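Long-range contacts in zebrafish RNase5 (Danio rerio, PDB 3LJE), which probably cleaves RNA, as a member of the pancreatic ribonuclease family related to the angiogenins: residues A[15-20]-A[35-40]; A[27-32]-A[96-101]; A[46-51]-A[84-89]. One frame throughout, in Å; residues are numbered along the deposited sequence. Where two conformers were deposited one is given.

Overall arrangement
All three contacts belong to one pancreatic-ribonuclease fold. Interaction 1 sets the end of helix 8-18 against the loop after helix 28-34; interaction 2 lays helix 28-34 on strand 97-112; interaction 3 pairs strands 48-52 and 80-89. Centres of interactions 2 and 3 lie about 7 Å apart, and the Cys28-Cys85 disulfide ties them; interaction 1 is about 12 and 11 Å from them. Along the chain interaction 1 crosses interaction 2, which encloses interaction 3. Interactions 1 and 3 both reach one sulfate, through His18 and Lys46, consistent with the phosphate-binding active site of this family.

Interaction 1: residues A[15-20]-A[35-40]; sequences LRQHVD and KKITAG. With ACT (acetate ion), chain B; SO4 (sulfate ion), chain C.
Arg16 and Lys35 run alongside each other, head to tail, where the N-terminal helix of the pancreatic-ribonuclease fold meets the loop that leaves helix 28-34 through a Schellman motif at Lys36. The closer-packed part is apolar: CD1 of the buried Ile37 lies 3.9 Å from CA of Gln17, and a branched aliphatic chain suits this place because it also packs on Asn49 and Phe51 of strand 48-52. His18 NE2, from the same helix end, donates to sulfate O4 (2.8 Å, 170°), consistent with the phosphate-binding active site of this family. Toward solvent the contact becomes polar and ionic. Arg16 has CG anti to the backbone N (chi1 170°) and bends at chi3, which turns the guanidinium back over the loop; its NH1 donates to Lys35 O at 2.9 Å, nearly along the C=O axis, and its NH2 to an acetate, probably from the crystallisation liquor. In the conformer given, the methylenes of Lys35 run along the helix backbone and NZ meets Asp20 OD1 from above the carboxylate plane, 3.2 Å away, in a salt bridge; Asp20 OD2 takes the N-H of Asp22. Beyond Ile37, a water donates to both Gln17 OE1, at 2.9 Å, and Thr38 O, at 3.1 Å.

Interaction 2: residues A[27-32]-A[96-101]; sequences KCDRAM and CQYRGT
Cys28 opens the helical side of this contact by setting its CB 3.6 Å from CB of Tyr98, while its SG rests 3.6 Å from CA of Gly100. The sulfur goes on to a disulfide with Cys85, and the absence of a side chain at Gly100 matters here: a CB on that residue would run into SG. Small residues on both sides thus let helix and strand come close around the covalent link.

One residue on, Asp29 reaches across to the strand backbone. Its OD1 accepts the N-H of Tyr98 at 2.6 Å through the syn lone pair, a short bond with an N-H...O angle of 153°, and the same oxygen lies in the plane of the Tyr98 ring, at its edge. The other oxygen, OD2, accepts a hydrogen bond from a water 2.6 Å away, which also donates weakly to Tyr98 O. A short acid suits the spot, since one oxygen holds the strand N-H while the other is engaged by water.

A helical turn further along, Met32 covers one face of the same ring. Its CG stands 3.8 Å from the ring centroid in a CH-pi contact, and SD lies farther above that face as a Met-aromatic contact. Bends at chi2 and chi3 fold the flexible chain across the ring at about a right angle, bringing CE to 3.4 Å from Tyr98 OH. That hydroxyl is hydrogen-bonded to Lys46 O.

The axes of 28-32 and 97-101 approach to 7.7 Å at an angle of 122°, with Tyr98 also touching Cys85 and Leu87 of strand 80-89 and Met32 extending to Asn49 and Phe51 of strand 48-52.

Interaction 3: residues A[46-51]-A[84-89]; sequences KEVNTF and TCKLKS. With SO4 (sulfate ion), chain C.
Thr50 and Thr84 face each other as a non-hydrogen-bonded pair in the antiparallel sheet of the pancreatic-ribonuclease fold, their side chains set at a slant with the two OG1 atoms 3.0 Å apart. The hydrogen bond of Thr50 OG1 is to Glu121 OE1. On the same face Val48 and Lys86 run abreast, and in the conformer given Val48 CG1 packs on Thr84 CG2; beta-branched residues suit these extended positions.

The opposite face carries Asn49 and Cys85, a hydrogen-bonded pair. Asn49 N donates to Cys85 O at 3.0 Å in the carbonyl plane, whereas the return bond from Cys85 N reaches Asn49 O from above its carbonyl plane. Cys85 SG, which forms the disulfide to Cys28, meets the Phe51 ring at its edge, 3.8 Å from CE2, and Asn49 ND2 lies over one face of that ring while donating to Gln17 O. Where the pairing begins, Leu87 N donates to Glu47 O at 2.8 Å, and Leu87 CD2 lies 3.9 Å from Glu47 OE2.

Lys46 is stretched out from a chi1 of -177°, which carries its ammonium to Asn49 and a sulfate that His18 and Tyr119 also bind. Its place on the sulfate is consistent with the phosphate-binding lysine of pancreatic ribonucleases. With an alanine here, Asn49 OD1 would probably lose the donor that steadies its amide, and the sulfate would lose the lysine's charge. The ammonium joins both: Lys46 NZ is 2.8 Å from Asn49 OD1, in the carbonyl plane on a lone pair, and 3.1 Å from sulfate O4.

Interaction 1: residues A[15-20]-A[35-40]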
loop_
_atom_site.group_PDB
_atom_site.type_symbol
_atom_site.label_atom_id
_atom_site.label_comp_id
_atom_site.label_asym_id
_atom_site.label_seq_id
_atom_site.Cartn_x
_atom_site.Cartn_y
_atom_site.Cartn_z
ATOM N N LEU A 15 0.113 -3.014 6.131
ATOM C CA LEU A 15 -0.826 -4.069 5.735
ATOM C C LEU A 15 -2.224 -3.486 5.451
ATOM O O LEU A 15 -2.874 -3.838 4.483
ATOM C CB LEU A 15 -1.047 -5.133 6.853
ATOM C CG LEU A 15 0.240 -5.917 7.218
ATOM C CD1 LEU A 15 -0.210 -6.963 8.280
ATOM C CD2 LEU A 15 0.922 -6.540 6.045
ATOM N N ARG A 16 -2.677 -2.639 6.377
ATOM C CA ARG A 16 -3.974 -2.033 6.229
ATOM C C ARG A 16 -4.078 -1.171 5.017
ATOM O O ARG A 16 -5.089 -1.200 4.283
ATOM C CB ARG A 16 -4.309 -1.181 7.500
ATOM C CG ARG A 16 -5.586 -0.295 7.291
ATOM C CD ARG A 16 -6.142 0.384 8.578
ATOM N NE ARG A 16 -5.130 1.276 9.181
ATOM C CZ ARG A 16 -4.912 2.537 8.802
ATOM N NH1 ARG A 16 -5.655 3.147 7.822
ATOM N NH2 ARG A 16 -3.871 3.161 9.330
ATOM N N GLN A 17 -3.068 -0.375 4.765
ATOM C CA GLN A 17 -3.229 0.515 3.640
ATOM C C GLN A 17 -2.804 -0.036 2.273
ATOM O O GLN A 17 -3.226 0.521 1.268
ATOM C CB GLN A 17 -2.336 1.746 3.866
ATOM C CG GLN A 17 -2.691 2.527 5.134
ATOM C CD GLN A 17 -1.839 3.788 5.194
ATOM O OE1 GLN A 17 -2.369 4.889 5.342
ATOM N NE2 GLN A 17 -0.556 3.643 5.059
ATOM N N HIS A 18 -1.964 -1.079 2.280
ATOM C CA HIS A 18 -1.383 -1.525 1.021
ATOM C C HIS A 18 -1.414 -2.989 0.654
ATOM O O HIS A 18 -0.903 -3.365 -0.446
ATOM C CB HIS A 18 0.110 -1.050 0.957
ATOM C CG HIS A 18 0.235 0.446 1.043
ATOM N ND1 HIS A 18 -0.261 1.278 0.067
ATOM C CD2 HIS A 18 0.724 1.255 2.026
ATOM C CE1 HIS A 18 -0.078 2.548 0.416
ATOM N NE2 HIS A 18 0.514 2.572 1.599
ATOM N N VAL A 19 -2.049 -3.813 1.468
ATOM C CA VAL A 19 -2.044 -5.244 1.162
ATOM C C VAL A 19 -3.488 -5.743 1.089
ATOM O O VAL A 19 -4.247 -5.718 2.119
ATOM C CB VAL A 19 -1.302 -6.040 2.275
ATOM C CG1 VAL A 19 -1.251 -7.539 1.963
ATOM C CG2 VAL A 19 0.234 -5.567 2.407
ATOM N N ASP A 20 -3.896 -6.159 -0.107
ATOM C CA ASP A 20 -5.245 -6.719 -0.184
ATOM C C ASP A 20 -5.360 -7.561 -1.521
ATOM O O ASP A 20 -5.567 -7.025 -2.607
ATOM C CB ASP A 20 -6.317 -5.597 -0.225
ATOM C CG ASP A 20 -7.711 -6.196 -0.161
ATOM O OD1 ASP A 20 -8.652 -5.445 0.165
ATOM O OD2 ASP A 20 -7.816 -7.441 -0.394
ATOM N N LYS A 35 -11.240 1.096 5.355
ATOM C CA LYS A 35 -9.868 0.906 5.972
ATOM C C LYS A 35 -9.459 2.240 6.546
ATOM O O LYS A 35 -8.347 2.413 7.131
ATOM C CB LYS A 35 -8.854 0.414 4.889
ATOM C CG LYS A 35 -9.166 -1.062 4.285
ATOM C CD LYS A 35 -8.371 -1.223 2.957
ATOM C CE LYS A 35 -8.833 -2.497 2.145
ATOM N NZ LYS A 35 -8.307 -3.699 2.824
ATOM N N LYS A 36 -10.346 3.217 6.442
ATOM C CA LYS A 36 -10.033 4.511 6.992
ATOM C C LYS A 36 -8.689 5.115 6.520
ATOM O O LYS A 36 -7.872 5.670 7.323
ATOM C CB LYS A 36 -10.035 4.440 8.535
ATOM C CG LYS A 36 -11.389 3.970 9.080
ATOM C CD LYS A 36 -11.458 4.323 10.642
ATOM C CE LYS A 36 -12.892 4.484 11.164
ATOM N NZ LYS A 36 -13.751 3.358 10.750
ATOM N N ILE A 37 -8.477 5.098 5.213
ATOM C CA ILE A 37 -7.194 5.573 4.720
ATOM C C ILE A 37 -7.350 7.032 4.351
ATOM O O ILE A 37 -8.013 7.332 3.348
ATOM C CB ILE A 37 -6.802 4.797 3.496
ATOM C CG1 ILE A 37 -6.706 3.320 3.958
ATOM C CG2 ILE A 37 -5.402 5.305 2.877
ATOM C CD1 ILE A 37 -6.559 2.392 2.756
ATOM N N THR A 38 -6.765 7.915 5.161
ATOM C CA THR A 38 -6.864 9.379 4.892
ATOM C C THR A 38 -5.495 9.972 4.650
ATOM O O THR A 38 -4.517 9.273 4.725
ATOM C CB THR A 38 -7.481 10.098 6.108
ATOM O OG1 THR A 38 -6.674 9.863 7.241
ATOM C CG2 THR A 38 -8.831 9.579 6.412
ATOM N N ALA A 39 -5.465 11.274 4.365
ATOM C CA ALA A 39 -4.204 11.948 4.173
ATOM C C ALA A 39 -3.696 12.238 5.589
ATOM O O ALA A 39 -4.285 13.056 6.291
ATOM C CB ALA A 39 -4.345 13.231 3.382
ATOM N N GLY A 40 -2.638 11.564 6.013
ATOM C CA GLY A 40 -2.020 11.694 7.342
ATOM C C GLY A 40 -2.768 12.431 8.488
ATOM O O GLY A 40 -2.738 13.649 8.572
HETATM C C ACT B . -4.490 6.659 8.102
HETATM O O ACT B . -4.216 6.063 9.167
HETATM O OXT ACT B . -4.352 6.181 6.955
HETATM C CH3 ACT B . -5.029 8.086 8.217
HETATM S S SO4 C . 2.667 5.106 2.682
HETATM O O1 SO4 C . 2.932 5.643 1.203
HETATM O O2 SO4 C . 3.343 3.739 3.009
HETATM O O3 SO4 C . 3.153 6.156 3.672
HETATM O O4 SO4 C . 1.088 5.037 2.780
HETATM O O HOH W 1 -5.723 -3.510 2.909
HETATM O O HOH W 2 -1.924 7.574 4.352
#

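Interaction 2: residues A[27-32]-A[96-101]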
loop_
_atom_site.group_PDB
_atom_site.type_symbol
_atom_site.label_atom_id
_atom_site.label_comp_id
_atom_site.label_asym_id
_atom_site.label_seq_id
_atom_site.Cartn_x
_atom_site.Cartn_y
_atom_site.Cartn_z
ATOM N N LYS A 27 -13.716 -1.376 -6.302
ATOM C CA LYS A 27 -13.831 -1.255 -4.851
ATOM C C LYS A 27 -13.055 -0.109 -4.207
ATOM O O LYS A 27 -13.001 -0.012 -2.952
ATOM C CB LYS A 27 -13.323 -2.609 -4.209
ATOM C CG LYS A 27 -14.137 -3.904 -4.643
ATOM C CD LYS A 27 -13.380 -5.164 -3.928
ATOM C CE LYS A 27 -13.651 -6.356 -4.627
ATOM N NZ LYS A 27 -13.174 -7.515 -3.978
ATOM N N CYS A 28 -12.349 0.717 -5.025
ATOM C CA CYS A 28 -11.593 1.799 -4.408
ATOM C C CYS A 28 -12.356 2.619 -3.349
ATOM O O CYS A 28 -11.835 2.826 -2.279
ATOM C CB CYS A 28 -11.036 2.825 -5.461
ATOM S SG CYS A 28 -9.613 2.102 -6.384
ATOM N N ASP A 29 -13.543 3.137 -3.676
ATOM C CA ASP A 29 -14.207 3.990 -2.707
ATOM C C ASP A 29 -14.471 3.267 -1.370
ATOM O O ASP A 29 -14.138 3.822 -0.311
ATOM C CB ASP A 29 -15.552 4.496 -3.211
ATOM C CG ASP A 29 -15.405 5.609 -4.356
ATOM O OD1 ASP A 29 -14.226 6.002 -4.696
ATOM O OD2 ASP A 29 -16.470 6.030 -4.888
ATOM N N ARG A 30 -15.042 2.057 -1.447
ATOM C CA ARG A 30 -15.371 1.374 -0.166
ATOM C C ARG A 30 -14.102 0.934 0.582
ATOM O O ARG A 30 -14.073 0.979 1.815
ATOM C CB ARG A 30 -16.352 0.172 -0.393
ATOM C CG ARG A 30 -15.747 -1.247 -0.735
ATOM C CD ARG A 30 -16.756 -2.380 -0.885
ATOM N NE ARG A 30 -17.400 -2.305 -2.172
ATOM C CZ ARG A 30 -17.804 -3.257 -3.000
ATOM N NH1 ARG A 30 -17.677 -4.578 -2.796
ATOM N NH2 ARG A 30 -18.372 -2.823 -4.084
ATOM N N ALA A 31 -13.037 0.519 -0.135
ATOM C CA ALA A 31 -11.793 0.123 0.508
ATOM C C ALA A 31 -11.193 1.345 1.216
ATOM O O ALA A 31 -10.777 1.247 2.363
ATOM C CB ALA A 31 -10.810 -0.460 -0.500
ATOM N N MET A 32 -11.135 2.500 0.531
ATOM C CA MET A 32 -10.517 3.699 1.164
ATOM C C MET A 32 -11.332 4.112 2.415
ATOM O O MET A 32 -10.827 4.567 3.423
ATOM C CB MET A 32 -10.482 4.884 0.145
ATOM C CG MET A 32 -9.517 4.621 -1.076
ATOM S SD MET A 32 -7.716 4.345 -0.515
ATOM C CE MET A 32 -7.307 6.133 -0.172
ATOM N N CYS A 96 -14.913 11.570 -0.439
ATOM C CA CYS A 96 -13.907 11.123 -1.401
ATOM C C CYS A 96 -14.436 10.176 -2.519
ATOM O O CYS A 96 -15.156 9.225 -2.236
ATOM C CB CYS A 96 -12.778 10.421 -0.642
ATOM S SG CYS A 96 -12.316 11.215 0.929
ATOM N N GLN A 97 -14.093 10.438 -3.794
ATOM C CA GLN A 97 -14.415 9.531 -4.875
ATOM C C GLN A 97 -13.128 9.209 -5.631
ATOM O O GLN A 97 -12.386 10.151 -6.010
ATOM C CB GLN A 97 -15.387 10.151 -5.850
ATOM C CG GLN A 97 -16.738 10.342 -5.172
ATOM C CD GLN A 97 -17.784 10.877 -6.141
ATOM O OE1 GLN A 97 -18.288 12.010 -5.974
ATOM N NE2 GLN A 97 -18.099 10.082 -7.161
ATOM N N TYR A 98 -12.925 7.922 -5.908
ATOM C CA TYR A 98 -11.693 7.442 -6.590
ATOM C C TYR A 98 -11.928 6.765 -7.932
ATOM O O TYR A 98 -13.026 6.257 -8.196
ATOM C CB TYR A 98 -10.997 6.413 -5.654
ATOM C CG TYR A 98 -10.496 7.003 -4.399
ATOM C CD1 TYR A 98 -9.171 7.528 -4.339
ATOM C CD2 TYR A 98 -11.322 7.152 -3.281
ATOM C CE1 TYR A 98 -8.714 8.163 -3.233
ATOM C CE2 TYR A 98 -10.854 7.824 -2.161
ATOM C CZ TYR A 98 -9.551 8.313 -2.156
ATOM O OH TYR A 98 -9.032 8.922 -1.063
ATOM N N ARG A 99 -10.873 6.677 -8.757
ATOM C CA ARG A 99 -10.960 5.913 -9.984
ATOM C C ARG A 99 -9.890 4.883 -9.749
ATOM O O ARG A 99 -8.827 5.216 -9.227
ATOM C CB ARG A 99 -10.592 6.815 -11.163
ATOM C CG ARG A 99 -10.329 6.129 -12.514
ATOM C CD ARG A 99 -11.584 5.434 -13.194
ATOM N NE ARG A 99 -12.736 6.307 -13.582
ATOM C CZ ARG A 99 -12.686 7.625 -13.892
ATOM N NH1 ARG A 99 -11.531 8.298 -13.866
ATOM N NH2 ARG A 99 -13.813 8.281 -14.236
ATOM N N GLY A 100 -10.108 3.649 -10.106
ATOM C CA GLY A 100 -9.077 2.645 -9.871
ATOM C C GLY A 100 -8.451 2.145 -11.187
ATOM O O GLY A 100 -9.141 2.102 -12.211
ATOM N N THR A 101 -7.170 1.792 -11.159
ATOM C CA THR A 101 -6.493 1.226 -12.320
ATOM C C THR A 101 -5.736 -0.015 -11.882
ATOM O O THR A 101 -5.091 -0.016 -10.824
ATOM C CB THR A 101 -5.457 2.206 -12.857
ATOM O OG1 THR A 101 -6.111 3.391 -13.277
ATOM C CG2 THR A 101 -4.728 1.576 -14.073
HETATM O O HOH W 3 -16.243 6.988 -7.275
#

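Interaction 3: residues A[46-51]-A[84-89]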
loop_
_atom_site.group_PDB
_atom_site.type_symbol
_atom_site.label_atom_id
_atom_site.label_comp_id
_atom_site.label_asym_id
_atom_site.label_seq_id
_atom_site.Cartn_x
_atom_site.Cartn_y
_atom_site.Cartn_z
ATOM N N LYS A 46 -7.150 11.067 0.896
ATOM C CA LYS A 46 -5.804 10.779 0.439
ATOM C C LYS A 46 -5.868 10.782 -1.123
ATOM O O LYS A 46 -6.789 10.250 -1.795
ATOM C CB LYS A 46 -5.401 9.424 1.046
ATOM C CG LYS A 46 -3.991 9.086 0.680
ATOM C CD LYS A 46 -3.466 7.857 1.459
ATOM C CE LYS A 46 -2.059 7.439 0.960
ATOM N NZ LYS A 46 -1.583 6.184 1.632
ATOM N N GLU A 47 -4.882 11.441 -1.725
ATOM C CA GLU A 47 -4.837 11.564 -3.179
ATOM C C GLU A 47 -4.629 10.236 -3.941
ATOM O O GLU A 47 -5.265 10.012 -4.962
ATOM C CB GLU A 47 -3.658 12.526 -3.554
ATOM C CG GLU A 47 -3.847 13.882 -3.131
ATOM C CD GLU A 47 -4.804 14.661 -4.058
ATOM O OE1 GLU A 47 -5.157 15.789 -3.678
ATOM O OE2 GLU A 47 -5.182 14.188 -5.147
ATOM N N VAL A 48 -3.710 9.402 -3.471
ATOM C CA VAL A 48 -3.353 8.160 -4.267
ATOM C C VAL A 48 -3.037 7.059 -3.285
ATOM O O VAL A 48 -2.323 7.267 -2.283
ATOM C CB VAL A 48 -2.289 8.403 -5.357
ATOM C CG1 VAL A 48 -1.889 7.090 -6.010
ATOM C CG2 VAL A 48 -2.802 9.382 -6.414
ATOM N N ASN A 49 -3.567 5.830 -3.511
ATOM C CA ASN A 49 -3.163 4.794 -2.585
ATOM C C ASN A 49 -3.234 3.470 -3.361
ATOM O O ASN A 49 -4.285 3.081 -3.910
ATOM C CB ASN A 49 -4.152 4.725 -1.397
ATOM C CG ASN A 49 -3.716 3.711 -0.354
ATOM O OD1 ASN A 49 -2.910 4.032 0.525
ATOM N ND2 ASN A 49 -4.202 2.440 -0.485
ATOM N N THR A 50 -2.095 2.789 -3.380
ATOM C CA THR A 50 -2.092 1.528 -4.049
ATOM C C THR A 50 -2.247 0.326 -3.117
ATOM O O THR A 50 -1.545 0.182 -2.105
ATOM C CB THR A 50 -0.681 1.414 -4.811
ATOM O OG1 THR A 50 -0.640 2.515 -5.690
ATOM C CG2 THR A 50 -0.511 -0.023 -5.539
ATOM N N PHE A 51 -3.051 -0.643 -3.583
ATOM C CA PHE A 51 -3.185 -1.926 -2.910
ATOM C C PHE A 51 -2.461 -3.017 -3.725
ATOM O O PHE A 51 -2.745 -3.199 -4.917
ATOM C CB PHE A 51 -4.689 -2.314 -2.830
ATOM C CG PHE A 51 -5.455 -1.350 -1.963
ATOM C CD1 PHE A 51 -5.446 -1.552 -0.542
ATOM C CD2 PHE A 51 -6.142 -0.251 -2.533
ATOM C CE1 PHE A 51 -6.154 -0.605 0.300
ATOM C CE2 PHE A 51 -6.852 0.644 -1.696
ATOM C CZ PHE A 51 -6.848 0.463 -0.302
ATOM N N THR A 84 -4.288 0.657 -8.171
ATOM C CA THR A 84 -4.069 2.013 -7.670
ATOM C C THR A 84 -5.337 2.849 -7.647
ATOM O O THR A 84 -6.054 2.953 -8.699
ATOM C CB THR A 84 -3.007 2.747 -8.517
ATOM O OG1 THR A 84 -1.778 2.000 -8.402
ATOM C CG2 THR A 84 -2.790 4.150 -7.984
ATOM N N CYS A 85 -5.659 3.448 -6.466
ATOM C CA CYS A 85 -6.895 4.242 -6.335
ATOM C C CYS A 85 -6.482 5.712 -6.370
ATOM O O CYS A 85 -5.673 6.063 -5.569
ATOM C CB CYS A 85 -7.586 3.953 -4.961
ATOM S SG CYS A 85 -8.147 2.213 -4.944
ATOM N N LYS A 86 -6.993 6.516 -7.311
ATOM C CA LYS A 86 -6.619 7.938 -7.395
ATOM C C LYS A 86 -7.851 8.789 -7.201
ATOM O O LYS A 86 -8.864 8.567 -7.816
ATOM C CB LYS A 86 -6.026 8.316 -8.765
ATOM C CG LYS A 86 -4.929 7.396 -9.153
ATOM C CD LYS A 86 -4.367 7.662 -10.601
ATOM C CE LYS A 86 -3.923 6.243 -11.156
ATOM N NZ LYS A 86 -2.401 6.192 -11.234
ATOM N N LEU A 87 -7.704 9.781 -6.382
ATOM C CA LEU A 87 -8.780 10.657 -6.023
ATOM C C LEU A 87 -9.225 11.451 -7.234
ATOM O O LEU A 87 -8.382 12.094 -7.899
ATOM C CB LEU A 87 -8.280 11.566 -4.976
ATOM C CG LEU A 87 -9.358 12.481 -4.428
ATOM C CD1 LEU A 87 -10.394 11.640 -3.610
ATOM C CD2 LEU A 87 -8.659 13.520 -3.472
ATOM N N LYS A 88 -10.513 11.374 -7.540
ATOM C CA LYS A 88 -11.067 12.057 -8.699
ATOM C C LYS A 88 -11.683 13.299 -8.090
ATOM O O LYS A 88 -11.455 14.334 -8.596
ATOM C CB LYS A 88 -12.116 11.204 -9.400
ATOM C CG LYS A 88 -12.321 11.511 -10.900
ATOM C CD LYS A 88 -11.014 11.393 -11.873
ATOM C CE LYS A 88 -11.466 11.121 -13.345
ATOM N NZ LYS A 88 -10.405 10.599 -14.257
ATOM N N SER A 89 -12.446 13.215 -6.989
ATOM C CA SER A 89 -13.002 14.444 -6.368
ATOM C C SER A 89 -13.283 14.335 -4.855
ATOM O O SER A 89 -13.250 13.241 -4.300
ATOM C CB SER A 89 -14.274 14.876 -7.106
ATOM O OG SER A 89 -15.291 13.904 -7.034
HETATM S S SO4 C . 2.667 5.106 2.682
HETATM O O1 SO4 C . 2.932 5.643 1.203
HETATM O O2 SO4 C . 3.343 3.739 3.009
HETATM O O3 SO4 C . 3.153 6.156 3.672
HETATM O O4 SO4 C . 1.088 5.037 2.780
#